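PDB 6EZ7: protein PES4, which probably binds RNA, with poly(A), poly(U) and mRNA 3'-UTRs as likely targets, the part described here being its third RNA recognition motif. Local coordinates for residues G26-I31 and A44-K49. Numbering follows the deposited sequence.
Sequences GPIKSI and AFVTYK
A classic beta bulge marks the hairpin of strands 28-33 and 42-48 in this RNA recognition motif, where Lys-29 and Ser-30 on the outermost strand both face Thr-47 on its antiparallel neighbour. Thr-47 O takes both amides, Lys-29 N at 2.7 Å with a bent approach (136° at the hydrogen) and Ser-30 N at 3.1 Å. Within the same pair Thr-47 N returns an almost straight bond (179° at the hydrogen) to Ser-30 O, and Lys-49 N closes the other end on Pro-27 O. Toward the helices, Ile-28 lays CG1 obliquely against Tyr-48 CE1 at 3.7 Å, while its CG2 branch, anti to the backbone N, reaches back to Val-46 CG1 at 4.0 Å. Gly-26 O lies in the plane of the Tyr-48 ring, at its edge, 3.5 Å from CE1. On the opposite face, Ser-30 OG stands 3.3 Å from Thr-47 CB; a water bonded to Ser-30 OG donates to Phe-45 O at 2.7 Å and weakly meets Thr-47 OG1, whose stronger partner is Ser-3 OG on the next strand. Lys-29 runs alongside Thr-47, its CE 4.0 Å from CG2. The chemistry thus divides by face: the isoleucine and valine side chains and the Tyr-48 ring face the helices, with the phenol OH satisfied by Phe-22 O, while Ser-30, Thr-47 and the water lie on the side of Phe-45, whose ring meets Phe-5 on the sheet surface that RRMs commonly use for RNA.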
ATOM      1  N   GLY A  26      -1.893  -0.755 -11.957  1.00 27.59           N
ATOM      2  CA  GLY A  26      -2.316   0.484 -12.583  1.00 22.74           C
ATOM      3  C   GLY A  26      -1.449   1.645 -12.143  1.00 26.34           C
ATOM      4  O   GLY A  26      -0.675   1.511 -11.198  1.00 26.89           O
ATOM      5  N   PRO A  27      -1.578   2.792 -12.828  1.00 28.93           N
ATOM      6  CA  PRO A  27      -0.762   3.985 -12.574  1.00 30.22           C
ATOM      7  C   PRO A  27      -0.937   4.518 -11.157  1.00 32.69           C
ATOM      8  O   PRO A  27      -2.064   4.679 -10.694  1.00 29.50           O
ATOM      9  CB  PRO A  27      -1.283   5.001 -13.597  1.00 26.71           C
ATOM     10  CG  PRO A  27      -1.998   4.189 -14.630  1.00 39.24           C
ATOM     11  CD  PRO A  27      -2.570   3.022 -13.894  1.00 35.27           C
ATOM     12  N   ILE A  28       0.169   4.796 -10.482  1.00 35.44           N
ATOM     13  CA  ILE A  28       0.115   5.327  -9.129  1.00 32.46           C
ATOM     14  C   ILE A  28       0.168   6.852  -9.132  1.00 31.84           C
ATOM     15  O   ILE A  28       1.056   7.452  -9.738  1.00 31.65           O
ATOM     16  CB  ILE A  28       1.263   4.775  -8.269  1.00 27.24           C
ATOM     17  CG1 ILE A  28       1.043   3.285  -7.999  1.00 24.93           C
ATOM     18  CG2 ILE A  28       1.353   5.536  -6.959  1.00 33.23           C
ATOM     19  CD1 ILE A  28       2.217   2.602  -7.325  1.00 25.41           C
ATOM     20  N   LYS A  29      -0.790   7.471  -8.450  1.00 30.20           N
ATOM     21  CA  LYS A  29      -0.853   8.925  -8.368  1.00 30.87           C
ATOM     22  C   LYS A  29       0.153   9.466  -7.357  1.00 35.95           C
ATOM     23  O   LYS A  29       0.904  10.398  -7.652  1.00 37.62           O
ATOM     24  CB  LYS A  29      -2.269   9.376  -8.000  1.00 26.22           C
ATOM     25  CG  LYS A  29      -2.538  10.849  -8.249  1.00 42.35           C
ATOM     26  CD  LYS A  29      -3.987  11.205  -7.959  1.00 49.72           C
ATOM     27  CE  LYS A  29      -4.117  11.973  -6.652  1.00 59.88           C
ATOM     28  NZ  LYS A  29      -5.341  12.824  -6.628  1.00 62.62           N
ATOM     29  N   SER A  30       0.169   8.878  -6.165  1.00 31.88           N
ATOM     30  CA  SER A  30       1.075   9.324  -5.115  1.00 28.65           C
ATOM     31  C   SER A  30       1.386   8.205  -4.130  1.00 30.04           C
ATOM     32  O   SER A  30       0.599   7.274  -3.958  1.00 26.71           O
ATOM     33  CB  SER A  30       0.487  10.527  -4.372  1.00 37.91           C
ATOM     34  OG  SER A  30      -0.748  10.199  -3.761  1.00 45.18           O
ATOM     35  N   ILE A  31       2.549   8.310  -3.495  1.00 22.00           N
ATOM     36  CA  ILE A  31       3.002   7.348  -2.497  1.00 23.94           C
ATOM     37  C   ILE A  31       3.558   8.047  -1.274  1.00 28.92           C
ATOM     38  O   ILE A  31       4.338   8.993  -1.390  1.00 31.81           O
ATOM     39  CB  ILE A  31       4.113   6.419  -3.039  1.00 24.66           C
ATOM     40  CG1 ILE A  31       3.652   5.659  -4.273  1.00 33.46           C
ATOM     41  CG2 ILE A  31       4.570   5.434  -1.967  1.00 23.63           C
ATOM     42  CD1 ILE A  31       4.649   4.625  -4.725  1.00 36.99           C
ATOM     43  N   ALA A  44       2.838   2.120   4.292  1.00 18.79           N
ATOM     44  CA  ALA A  44       2.785   2.926   3.088  1.00 21.68           C
ATOM     45  C   ALA A  44       1.354   3.322   2.778  1.00 19.59           C
ATOM     46  O   ALA A  44       0.410   2.595   3.084  1.00 20.62           O
ATOM     47  CB  ALA A  44       3.397   2.177   1.912  1.00 21.53           C
ATOM     48  N   PHE A  45       1.211   4.487   2.167  1.00 19.94           N
ATOM     49  CA  PHE A  45      -0.083   5.004   1.762  1.00 19.69           C
ATOM     50  C   PHE A  45      -0.007   5.286   0.273  1.00 26.85           C
ATOM     51  O   PHE A  45       0.738   6.165  -0.161  1.00 26.99           O
ATOM     52  CB  PHE A  45      -0.427   6.259   2.568  1.00 18.62           C
ATOM     53  CG  PHE A  45      -1.744   6.884   2.207  1.00 31.38           C
ATOM     54  CD1 PHE A  45      -2.934   6.225   2.454  1.00 33.46           C
ATOM     55  CD2 PHE A  45      -1.790   8.153   1.652  1.00 40.28           C
ATOM     56  CE1 PHE A  45      -4.147   6.812   2.133  1.00 34.88           C
ATOM     57  CE2 PHE A  45      -2.997   8.742   1.329  1.00 40.80           C
ATOM     58  CZ  PHE A  45      -4.176   8.070   1.570  1.00 35.48           C
ATOM     59  N   VAL A  46      -0.753   4.514  -0.508  1.00 19.30           N
ATOM     60  CA  VAL A  46      -0.676   4.594  -1.961  1.00 18.32           C
ATOM     61  C   VAL A  46      -1.993   5.040  -2.560  1.00 23.76           C
ATOM     62  O   VAL A  46      -3.050   4.480  -2.257  1.00 21.03           O
ATOM     63  CB  VAL A  46      -0.275   3.245  -2.577  1.00 19.52           C
ATOM     64  CG1 VAL A  46      -0.290   3.323  -4.100  1.00 23.35           C
ATOM     65  CG2 VAL A  46       1.095   2.839  -2.081  1.00 19.80           C
ATOM     66  N   THR A  47      -1.923   6.052  -3.415  1.00 24.00           N
ATOM     67  CA  THR A  47      -3.102   6.548  -4.103  1.00 23.46           C
ATOM     68  C   THR A  47      -3.000   6.281  -5.601  1.00 20.12           C
ATOM     69  O   THR A  47      -2.030   6.668  -6.249  1.00 21.91           O
ATOM     70  CB  THR A  47      -3.304   8.047  -3.857  1.00 28.25           C
ATOM     71  OG1 THR A  47      -3.486   8.273  -2.453  1.00 27.88           O
ATOM     72  CG2 THR A  47      -4.534   8.542  -4.597  1.00 36.65           C
ATOM     73  N   TYR A  48      -4.010   5.611  -6.140  1.00 21.16           N
ATOM     74  CA  TYR A  48      -4.051   5.295  -7.559  1.00 19.82           C
ATOM     75  C   TYR A  48      -4.771   6.376  -8.354  1.00 22.14           C
ATOM     76  O   TYR A  48      -5.667   7.043  -7.839  1.00 27.97           O
ATOM     77  CB  TYR A  48      -4.729   3.941  -7.778  1.00 25.50           C
ATOM     78  CG  TYR A  48      -3.833   2.785  -7.405  1.00 23.15           C
ATOM     79  CD1 TYR A  48      -2.921   2.274  -8.317  1.00 22.16           C
ATOM     80  CD2 TYR A  48      -3.884   2.218  -6.139  1.00 22.02           C
ATOM     81  CE1 TYR A  48      -2.088   1.225  -7.982  1.00 19.95           C
ATOM     82  CE2 TYR A  48      -3.055   1.163  -5.794  1.00 17.62           C
ATOM     83  CZ  TYR A  48      -2.162   0.670  -6.722  1.00 20.03           C
ATOM     84  OH  TYR A  48      -1.335  -0.378  -6.388  1.00 20.13           O
ATOM     85  N   LYS A  49      -4.372   6.550  -9.609  1.00 29.73           N
ATOM     86  CA  LYS A  49      -5.066   7.475 -10.495  1.00 36.94           C
ATOM     87  C   LYS A  49      -6.474   6.963 -10.768  1.00 38.14           C
ATOM     88  O   LYS A  49      -7.445   7.718 -10.702  1.00 39.71           O
ATOM     89  CB  LYS A  49      -4.297   7.662 -11.804  1.00 39.83           C
ATOM     90  CG  LYS A  49      -2.912   8.273 -11.619  1.00 55.16           C
ATOM     91  CD  LYS A  49      -2.320   8.742 -12.939  1.00 62.58           C
ATOM     92  CE  LYS A  49      -0.992   9.452 -12.725  1.00 66.45           C
ATOM     93  NZ  LYS A  49      -0.296   9.735 -14.010  1.00 66.60           N
TER
HETATM   94  O   HOH W   1      -0.390   8.416  -1.260  1.00 40.06           O